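Long-range contacts in increased recombination centers protein 6 (Saccharomyces cerevisiae, PDB 3UC9), which acts as a clathrin coat accessory factor related to small G proteins and is also involved in gross chromosomal rearrangements and telomere healing: residues 27-32 and 101-106; 129-134 and 194-199. One frame throughout, in Å; residues are numbered along the deposited sequence.

Interaction 1 of 2, residues 27-32 and 101-106; sequences QNKILV and NVMAGI
The carbonyl oxygen of K29 takes two backbone N-H groups from the strand beside it. A104 N is 2.7 Å from K29 O, lies in the carbonyl plane and bonds at a bent angle of 132°. G105 N is 3.3 Å from the same K29 O and makes a straighter but weak bond. The two donors are consecutive because the pairing slips by one residue here: K29 pairs with M103, whereas I30 pairs with G105. This is a beta bulge in a parallel pair, at the start of strands 29-35 and 103-110 in the centre of the Rossmann-type sheet. The bond from K29 N to V102 O precedes the bulge, and the bond from L31 N to G105 O follows it.

M103, K29 and L31 share one face of the sheet. The M103 chain bends at chi2 and again at chi3 (-53°). This carries CE over L31, where it lies tightly, 3.4 Å from L31 CB. The sulfur rests 3.8 Å from K29 CB. I106 CD1 reaches the same L31 CB. The L31 side chain also packs on W87 and F91 of helix 84-91. The aliphatic start of K29 crosses V102, with K29 CG 3.5 Å from V102 CG2. The lysine then leads away, and NZ donates to N28 OD1 and forms a salt bridge with D75.

The chain turns a corner at A104, and its CB touches the carbonyl oxygens of both Q27 and K29. Q27 closes the end of the contact. Its chain runs extended, with CG anti to the backbone N (chi1 -167°), and passes M103 O. NE2 then donates to N101 O at 3.0 Å, with the acceptor near the plane of the Q27 amide but the donor above the N101 carbonyl plane.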
ATOM      1  N   GLN A  27      -7.058  -8.046 -11.170  1.00 16.45           N
ATOM      2  CA  GLN A  27      -6.193  -7.690 -10.052  1.00 15.32           C
ATOM      3  C   GLN A  27      -6.600  -6.308  -9.539  1.00 15.06           C
ATOM      4  O   GLN A  27      -5.941  -5.300  -9.814  1.00 15.06           O
ATOM      5  CB  GLN A  27      -4.729  -7.713 -10.490  1.00 15.48           C
ATOM      6  CG  GLN A  27      -3.756  -7.670  -9.327  1.00 13.21           C
ATOM      7  CD  GLN A  27      -2.321  -7.681  -9.782  1.00 16.59           C
ATOM      8  OE1 GLN A  27      -1.837  -6.702 -10.354  1.00 16.54           O
ATOM      9  NE2 GLN A  27      -1.631  -8.788  -9.541  1.00 16.51           N
ATOM     10  N   ASN A  28      -7.702  -6.269  -8.789  1.00 15.65           N
ATOM     11  CA  ASN A  28      -8.322  -5.012  -8.395  1.00 15.82           C
ATOM     12  C   ASN A  28      -8.574  -4.875  -6.899  1.00 15.23           C
ATOM     13  O   ASN A  28      -9.477  -4.133  -6.483  1.00 16.09           O
ATOM     14  CB  ASN A  28      -9.628  -4.781  -9.167  1.00 18.50           C
ATOM     15  CG  ASN A  28     -10.741  -5.701  -8.734  1.00 20.67           C
ATOM     16  OD1 ASN A  28     -10.501  -6.827  -8.279  1.00 19.77           O
ATOM     17  ND2 ASN A  28     -11.984  -5.228  -8.882  1.00 26.64           N
ATOM     18  N   LYS A  29      -7.759  -5.548  -6.092  1.00 14.15           N
ATOM     19  CA  LYS A  29      -7.871  -5.421  -4.651  1.00 13.78           C
ATOM     20  C   LYS A  29      -6.760  -4.503  -4.136  1.00 14.50           C
ATOM     21  O   LYS A  29      -5.609  -4.560  -4.593  1.00 12.53           O
ATOM     22  CB  LYS A  29      -7.808  -6.781  -3.957  1.00 15.00           C
ATOM     23  CG  LYS A  29      -8.580  -7.915  -4.618  1.00 17.44           C
ATOM     24  CD  LYS A  29     -10.025  -7.578  -4.938  1.00 18.21           C
ATOM     25  CE  LYS A  29     -10.738  -8.729  -5.635  1.00 20.16           C
ATOM     26  NZ  LYS A  29     -12.006  -8.313  -6.320  1.00 20.69           N
ATOM     27  N   ILE A  30      -7.117  -3.636  -3.200  1.00 14.42           N
ATOM     28  CA  ILE A  30      -6.128  -2.868  -2.456  1.00 13.24           C
ATOM     29  C   ILE A  30      -6.295  -3.203  -0.978  1.00 14.19           C
ATOM     30  O   ILE A  30      -7.376  -3.039  -0.411  1.00 13.74           O
ATOM     31  CB  ILE A  30      -6.259  -1.356  -2.694  1.00 14.90           C
ATOM     32  CG1 ILE A  30      -5.884  -1.019  -4.141  1.00 14.69           C
ATOM     33  CG2 ILE A  30      -5.334  -0.578  -1.720  1.00 13.40           C
ATOM     34  CD1 ILE A  30      -5.969   0.470  -4.462  1.00 15.83           C
ATOM     35  N   LEU A  31      -5.230  -3.722  -0.369  1.00 13.31           N
ATOM     36  CA  LEU A  31      -5.228  -4.059   1.050  1.00 15.97           C
ATOM     37  C   LEU A  31      -4.581  -2.917   1.827  1.00 16.47           C
ATOM     38  O   LEU A  31      -3.483  -2.473   1.493  1.00 17.56           O
ATOM     39  CB  LEU A  31      -4.474  -5.368   1.288  1.00 16.32           C
ATOM     40  CG  LEU A  31      -4.358  -6.009   2.678  1.00 20.62           C
ATOM     41  CD1 LEU A  31      -5.418  -5.549   3.639  1.00 27.96           C
ATOM     42  CD2 LEU A  31      -4.434  -7.528   2.509  1.00 29.83           C
ATOM     43  N   VAL A  32      -5.280  -2.437   2.850  1.00 15.87           N
ATOM     44  CA  VAL A  32      -4.724  -1.455   3.771  1.00 15.25           C
ATOM     45  C   VAL A  32      -4.630  -2.126   5.145  1.00 16.89           C
ATOM     46  O   VAL A  32      -5.634  -2.542   5.712  1.00 17.48           O
ATOM     47  CB  VAL A  32      -5.561  -0.176   3.841  1.00 16.00           C
ATOM     48  CG1 VAL A  32      -4.861   0.855   4.734  1.00 17.63           C
ATOM     49  CG2 VAL A  32      -5.805   0.397   2.426  1.00 15.12           C
ATOM     50  N   ASN A 101      -2.388 -12.901  -5.662  1.00 15.80           N
ATOM     51  CA  ASN A 101      -2.419 -12.645  -7.102  1.00 17.94           C
ATOM     52  C   ASN A 101      -3.480 -11.626  -7.562  1.00 16.35           C
ATOM     53  O   ASN A 101      -3.383 -11.092  -8.675  1.00 17.02           O
ATOM     54  CB  ASN A 101      -2.494 -13.965  -7.882  1.00 18.51           C
ATOM     55  CG  ASN A 101      -1.164 -14.734  -7.870  1.00 20.94           C
ATOM     56  OD1 ASN A 101      -1.146 -15.974  -7.915  1.00 28.48           O
ATOM     57  ND2 ASN A 101      -0.054 -14.010  -7.801  1.00 17.71           N
ATOM     58  N   VAL A 102      -4.461 -11.322  -6.712  1.00 16.74           N
ATOM     59  CA  VAL A 102      -5.458 -10.299  -7.059  1.00 15.83           C
ATOM     60  C   VAL A 102      -5.176  -8.933  -6.425  1.00 15.29           C
ATOM     61  O   VAL A 102      -5.927  -7.983  -6.648  1.00 14.42           O
ATOM     62  CB  VAL A 102      -6.899 -10.740  -6.759  1.00 16.88           C
ATOM     63  CG1 VAL A 102      -7.267 -11.940  -7.625  1.00 17.65           C
ATOM     64  CG2 VAL A 102      -7.108 -11.033  -5.274  1.00 16.86           C
ATOM     65  N   MET A 103      -4.057  -8.807  -5.711  1.00 14.22           N
ATOM     66  CA  MET A 103      -3.675  -7.532  -5.107  1.00 14.51           C
ATOM     67  C   MET A 103      -3.067  -6.546  -6.119  1.00 13.23           C
ATOM     68  O   MET A 103      -1.968  -6.756  -6.642  1.00 13.83           O
ATOM     69  CB  MET A 103      -2.671  -7.758  -3.965  1.00 15.78           C
ATOM     70  CG  MET A 103      -3.151  -8.723  -2.890  1.00 18.41           C
ATOM     71  SD  MET A 103      -4.795  -8.327  -2.234  1.00 30.38           S
ATOM     72  CE  MET A 103      -4.541  -6.680  -1.802  1.00 17.55           C
ATOM     73  N   ALA A 104      -3.796  -5.473  -6.400  1.00 13.93           N
ATOM     74  CA  ALA A 104      -3.261  -4.341  -7.142  1.00 14.04           C
ATOM     75  C   ALA A 104      -2.196  -3.647  -6.291  1.00 14.26           C
ATOM     76  O   ALA A 104      -1.148  -3.220  -6.799  1.00 14.08           O
ATOM     77  CB  ALA A 104      -4.364  -3.360  -7.505  1.00 13.93           C
ATOM     78  N   GLY A 105      -2.469  -3.520  -4.996  1.00 13.43           N
ATOM     79  CA  GLY A 105      -1.505  -2.913  -4.093  1.00 11.93           C
ATOM     80  C   GLY A 105      -1.737  -3.264  -2.638  1.00 13.39           C
ATOM     81  O   GLY A 105      -2.823  -3.709  -2.254  1.00 12.59           O
ATOM     82  N   ILE A 106      -0.702  -3.027  -1.840  1.00 11.79           N
ATOM     83  CA  ILE A 106      -0.726  -3.240  -0.402  1.00 12.61           C
ATOM     84  C   ILE A 106      -0.184  -1.985   0.227  1.00 12.41           C
ATOM     85  O   ILE A 106       0.851  -1.509  -0.204  1.00 11.84           O
ATOM     86  CB  ILE A 106       0.189  -4.399   0.025  1.00 14.04           C
ATOM     87  CG1 ILE A 106      -0.145  -5.685  -0.748  1.00 21.91           C
ATOM     88  CG2 ILE A 106       0.032  -4.646   1.520  1.00 17.45           C
ATOM     89  CD1 ILE A 106      -1.463  -6.245  -0.436  1.00 29.99           C
TER

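Interaction 2 of 2, residues 129-134 and 194-199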
ATOM      1  N   HIS A 129       2.763 -11.007  -6.086  1.00 15.18           N
ATOM      2  CA  HIS A 129       2.641 -10.870  -7.524  1.00 16.27           C
ATOM      3  C   HIS A 129       3.554  -9.723  -7.947  1.00 15.14           C
ATOM      4  O   HIS A 129       3.699  -8.721  -7.236  1.00 14.57           O
ATOM      5  CB  HIS A 129       1.186 -10.592  -7.921  1.00 14.94           C
ATOM      6  CG  HIS A 129       0.931 -10.660  -9.397  1.00 17.37           C
ATOM      7  ND1 HIS A 129       1.305  -9.655 -10.261  1.00 14.74           N
ATOM      8  CD2 HIS A 129       0.343 -11.611 -10.160  1.00 17.70           C
ATOM      9  CE1 HIS A 129       0.962  -9.984 -11.494  1.00 18.97           C
ATOM     10  NE2 HIS A 129       0.367 -11.163 -11.459  1.00 17.70           N
ATOM     11  N   ARG A 130       4.163  -9.891  -9.110  1.00 16.19           N
ATOM     12  CA  ARG A 130       5.192  -8.981  -9.611  1.00 14.88           C
ATOM     13  C   ARG A 130       4.686  -7.574  -9.967  1.00 13.62           C
ATOM     14  O   ARG A 130       5.488  -6.664 -10.090  1.00 14.58           O
ATOM     15  CB  ARG A 130       5.906  -9.632 -10.821  1.00 15.30           C
ATOM     16  CG  ARG A 130       6.748 -10.888 -10.488  1.00 16.82           C
ATOM     17  CD  ARG A 130       8.159 -10.553  -9.955  1.00 18.76           C
ATOM     18  NE  ARG A 130       8.099  -9.729  -8.752  1.00 18.11           N
ATOM     19  CZ  ARG A 130       7.949 -10.183  -7.508  1.00 18.29           C
ATOM     20  NH1 ARG A 130       7.885 -11.486  -7.247  1.00 18.14           N
ATOM     21  NH2 ARG A 130       7.868  -9.315  -6.505  1.00 18.32           N
ATOM     22  N   ASN A 131       3.375  -7.394 -10.112  1.00 13.18           N
ATOM     23  CA  ASN A 131       2.768  -6.080 -10.443  1.00 12.31           C
ATOM     24  C   ASN A 131       2.226  -5.273  -9.239  1.00 12.63           C
ATOM     25  O   ASN A 131       1.959  -4.057  -9.352  1.00 13.76           O
ATOM     26  CB  ASN A 131       1.629  -6.286 -11.454  1.00 13.64           C
ATOM     27  CG  ASN A 131       1.083  -4.972 -12.025  1.00 14.73           C
ATOM     28  OD1 ASN A 131       1.840  -4.157 -12.568  1.00 14.46           O
ATOM     29  ND2 ASN A 131      -0.249  -4.778 -11.936  1.00 10.84           N
ATOM     30  N   THR A 132       2.053  -5.940  -8.105  1.00 13.58           N
ATOM     31  CA  THR A 132       1.474  -5.330  -6.911  1.00 13.08           C
ATOM     32  C   THR A 132       2.320  -4.165  -6.402  1.00 13.23           C
ATOM     33  O   THR A 132       3.504  -4.329  -6.119  1.00 13.55           O
ATOM     34  CB  THR A 132       1.307  -6.382  -5.782  1.00 14.27           C
ATOM     35  OG1 THR A 132       0.534  -7.499  -6.260  1.00 12.90           O
ATOM     36  CG2 THR A 132       0.610  -5.801  -4.580  1.00 13.13           C
ATOM     37  N   PHE A 133       1.730  -2.980  -6.274  1.00 12.57           N
ATOM     38  CA  PHE A 133       2.460  -1.897  -5.613  1.00 12.68           C
ATOM     39  C   PHE A 133       2.484  -2.112  -4.087  1.00 13.07           C
ATOM     40  O   PHE A 133       1.555  -2.694  -3.504  1.00 11.63           O
ATOM     41  CB  PHE A 133       1.941  -0.503  -6.017  1.00 13.15           C
ATOM     42  CG  PHE A 133       0.592  -0.111  -5.443  1.00 14.32           C
ATOM     43  CD1 PHE A 133       0.464   0.298  -4.121  1.00 15.29           C
ATOM     44  CD2 PHE A 133      -0.533  -0.062  -6.254  1.00 16.00           C
ATOM     45  CE1 PHE A 133      -0.770   0.708  -3.612  1.00 14.42           C
ATOM     46  CE2 PHE A 133      -1.771   0.342  -5.749  1.00 15.17           C
ATOM     47  CZ  PHE A 133      -1.886   0.721  -4.428  1.00 16.30           C
ATOM     48  N   VAL A 134       3.562  -1.669  -3.442  1.00 13.36           N
ATOM     49  CA  VAL A 134       3.692  -1.779  -1.986  1.00 12.61           C
ATOM     50  C   VAL A 134       4.141  -0.446  -1.423  1.00 14.50           C
ATOM     51  O   VAL A 134       5.241   0.022  -1.733  1.00 14.93           O
ATOM     52  CB  VAL A 134       4.703  -2.850  -1.569  1.00 13.30           C
ATOM     53  CG1 VAL A 134       4.765  -2.918  -0.049  1.00 16.43           C
ATOM     54  CG2 VAL A 134       4.311  -4.216  -2.156  1.00 16.19           C
ATOM     55  N   ASP A 194      -2.631   6.184  -9.296  1.00 16.40           N
ATOM     56  CA  ASP A 194      -2.971   6.700 -10.618  1.00 17.96           C
ATOM     57  C   ASP A 194      -2.149   6.071 -11.738  1.00 18.12           C
ATOM     58  O   ASP A 194      -2.679   5.805 -12.811  1.00 19.13           O
ATOM     59  CB  ASP A 194      -2.740   8.216 -10.691  1.00 17.76           C
ATOM     60  CG  ASP A 194      -3.827   9.025 -10.025  1.00 20.82           C
ATOM     61  OD1 ASP A 194      -4.913   8.490  -9.718  1.00 20.88           O
ATOM     62  OD2 ASP A 194      -3.584  10.238  -9.835  1.00 22.51           O
ATOM     63  N   THR A 195      -0.855   5.855 -11.496  1.00 17.30           N
ATOM     64  CA  THR A 195       0.055   5.399 -12.550  1.00 18.07           C
ATOM     65  C   THR A 195       0.188   3.870 -12.581  1.00 17.33           C
ATOM     66  O   THR A 195       0.898   3.329 -13.430  1.00 18.16           O
ATOM     67  CB  THR A 195       1.445   6.078 -12.434  1.00 19.15           C
ATOM     68  OG1 THR A 195       2.047   5.775 -11.169  1.00 20.40           O
ATOM     69  CG2 THR A 195       1.312   7.605 -12.583  1.00 17.94           C
ATOM     70  N   HIS A 196      -0.502   3.188 -11.667  1.00 15.88           N
ATOM     71  CA  HIS A 196      -0.526   1.721 -11.610  1.00 15.89           C
ATOM     72  C   HIS A 196      -1.146   1.098 -12.866  1.00 16.41           C
ATOM     73  O   HIS A 196      -2.128   1.611 -13.399  1.00 17.33           O
ATOM     74  CB  HIS A 196      -1.303   1.248 -10.365  1.00 14.58           C
ATOM     75  CG  HIS A 196      -1.366  -0.240 -10.209  1.00 13.06           C
ATOM     76  ND1 HIS A 196      -0.276  -1.000  -9.835  1.00 11.65           N
ATOM     77  CD2 HIS A 196      -2.389  -1.107 -10.390  1.00 12.87           C
ATOM     78  CE1 HIS A 196      -0.636  -2.274  -9.784  1.00 10.80           C
ATOM     79  NE2 HIS A 196      -1.920  -2.361 -10.096  1.00 11.86           N
ATOM     80  N   ASP A 197      -0.570  -0.004 -13.328  1.00 17.03           N
ATOM     81  CA  ASP A 197      -1.190  -0.805 -14.394  1.00 18.34           C
ATOM     82  C   ASP A 197      -2.185  -1.764 -13.790  1.00 17.42           C
ATOM     83  O   ASP A 197      -1.805  -2.750 -13.174  1.00 18.74           O
ATOM     84  CB  ASP A 197      -0.152  -1.602 -15.177  1.00 18.97           C
ATOM     85  CG  ASP A 197       0.565  -0.771 -16.225  1.00 25.15           C
ATOM     86  OD1 ASP A 197       0.086   0.342 -16.554  1.00 25.95           O
ATOM     87  OD2 ASP A 197       1.604  -1.262 -16.730  1.00 23.95           O
ATOM     88  N   TRP A 198      -3.471  -1.503 -14.001  1.00 17.79           N
ATOM     89  CA  TRP A 198      -4.523  -2.325 -13.427  1.00 18.39           C
ATOM     90  C   TRP A 198      -4.731  -3.588 -14.263  1.00 19.62           C
ATOM     91  O   TRP A 198      -5.430  -3.579 -15.275  1.00 20.13           O
ATOM     92  CB  TRP A 198      -5.813  -1.519 -13.330  1.00 18.20           C
ATOM     93  CG  TRP A 198      -5.720  -0.395 -12.336  1.00 17.33           C
ATOM     94  CD1 TRP A 198      -5.248   0.861 -12.561  1.00 17.33           C
ATOM     95  CD2 TRP A 198      -6.121  -0.435 -10.966  1.00 16.25           C
ATOM     96  NE1 TRP A 198      -5.332   1.612 -11.416  1.00 16.67           N
ATOM     97  CE2 TRP A 198      -5.857   0.839 -10.417  1.00 16.04           C
ATOM     98  CE3 TRP A 198      -6.677  -1.426 -10.147  1.00 14.78           C
ATOM     99  CZ2 TRP A 198      -6.140   1.154  -9.087  1.00 17.64           C
ATOM    100  CZ3 TRP A 198      -6.957  -1.122  -8.830  1.00 17.75           C
ATOM    101  CH2 TRP A 198      -6.675   0.166  -8.306  1.00 20.50           C
ATOM    102  N   LEU A 199      -4.110  -4.670 -13.823  1.00 18.96           N
ATOM    103  CA  LEU A 199      -4.017  -5.894 -14.597  1.00 18.69           C
ATOM    104  C   LEU A 199      -5.358  -6.629 -14.706  1.00 20.33           C
ATOM    105  O   LEU A 199      -5.975  -7.001 -13.686  1.00 18.19           O
ATOM    106  CB  LEU A 199      -2.965  -6.804 -13.964  1.00 18.07           C
ATOM    107  CG  LEU A 199      -2.684  -8.173 -14.581  1.00 22.38           C
ATOM    108  CD1 LEU A 199      -2.161  -8.090 -16.024  1.00 23.78           C
ATOM    109  CD2 LEU A 199      -1.689  -8.869 -13.693  1.00 19.95           C
TER
HETATM  110  O   HOH W   1       1.804  -1.305 -12.383  1.00 11.48           O
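The H196 ring meets F133 on one face and the backbone of N131 at its edge. The edge of F133 points at that face, with CD2 3.7 Å from H196 ND1. The two planes stand 79° apart, so the pair is T-shaped. At the imidazole edge, in the ring plane, N131 O lies 3.2 Å from H196 CE1. The N131 amide is turned 30° from the imidazole, and its ND2 also comes close to CE1. Within its own segment, H196 CD2 lies over one face of the W198 indole, offset toward the rim.

N131 carries the polar part of the contact. Its CG is anti to the backbone N (chi1 -171°), which sends the amide across to the other segment. ND2 donates to D197 O at 2.8 Å. The bond is nearly straight and has the acceptor close to the amide plane. The second N131 ND2 bond goes to Q27 OE1. N131 OD1 accepts from a water, and that water accepts from D197 N. The amide therefore binds both backbone polar atoms of D197, one directly and one through water, which fixes its rotation.

H129 and L199 add a van der Waals touch, with L199 CD2 3.6 Å from H129 CE1. H129 ND1 also accepts from N131 N, within the type I turn that runs from H129 to T132.

The contact joins the turn before strand 133-138 to the chain leaving helix 185-195. F133 also packs on I192 and I193 of that helix, H196 and W198 lie on A104 of strand 103-110, and W198 extends to V72 and F74 of strand 71-81.

Interactions 1 and 2 are neighbours with centres about 8 Å apart, and strand 103-110 serves both. It pairs with strand 29-35 in interaction 1 and with strand 133-138, whose start lies in interaction 2. M103 O is 2.6 Å from T132 OG1, and I106 N is 2.8 Å from F133 O. Both are probable hydrogen bonds. A104 O packs 3.2 Å from H196 CE1. Q27 bridges the two as well: its NE2 packs 3.1 Å from H129 ND1, and its backbone bonds that of L199. Along the chain they follow in series. Together they bring the chain after helix 185-195 against the starts of strands 103-110 and 133-138 and the residues just before strand 29-35.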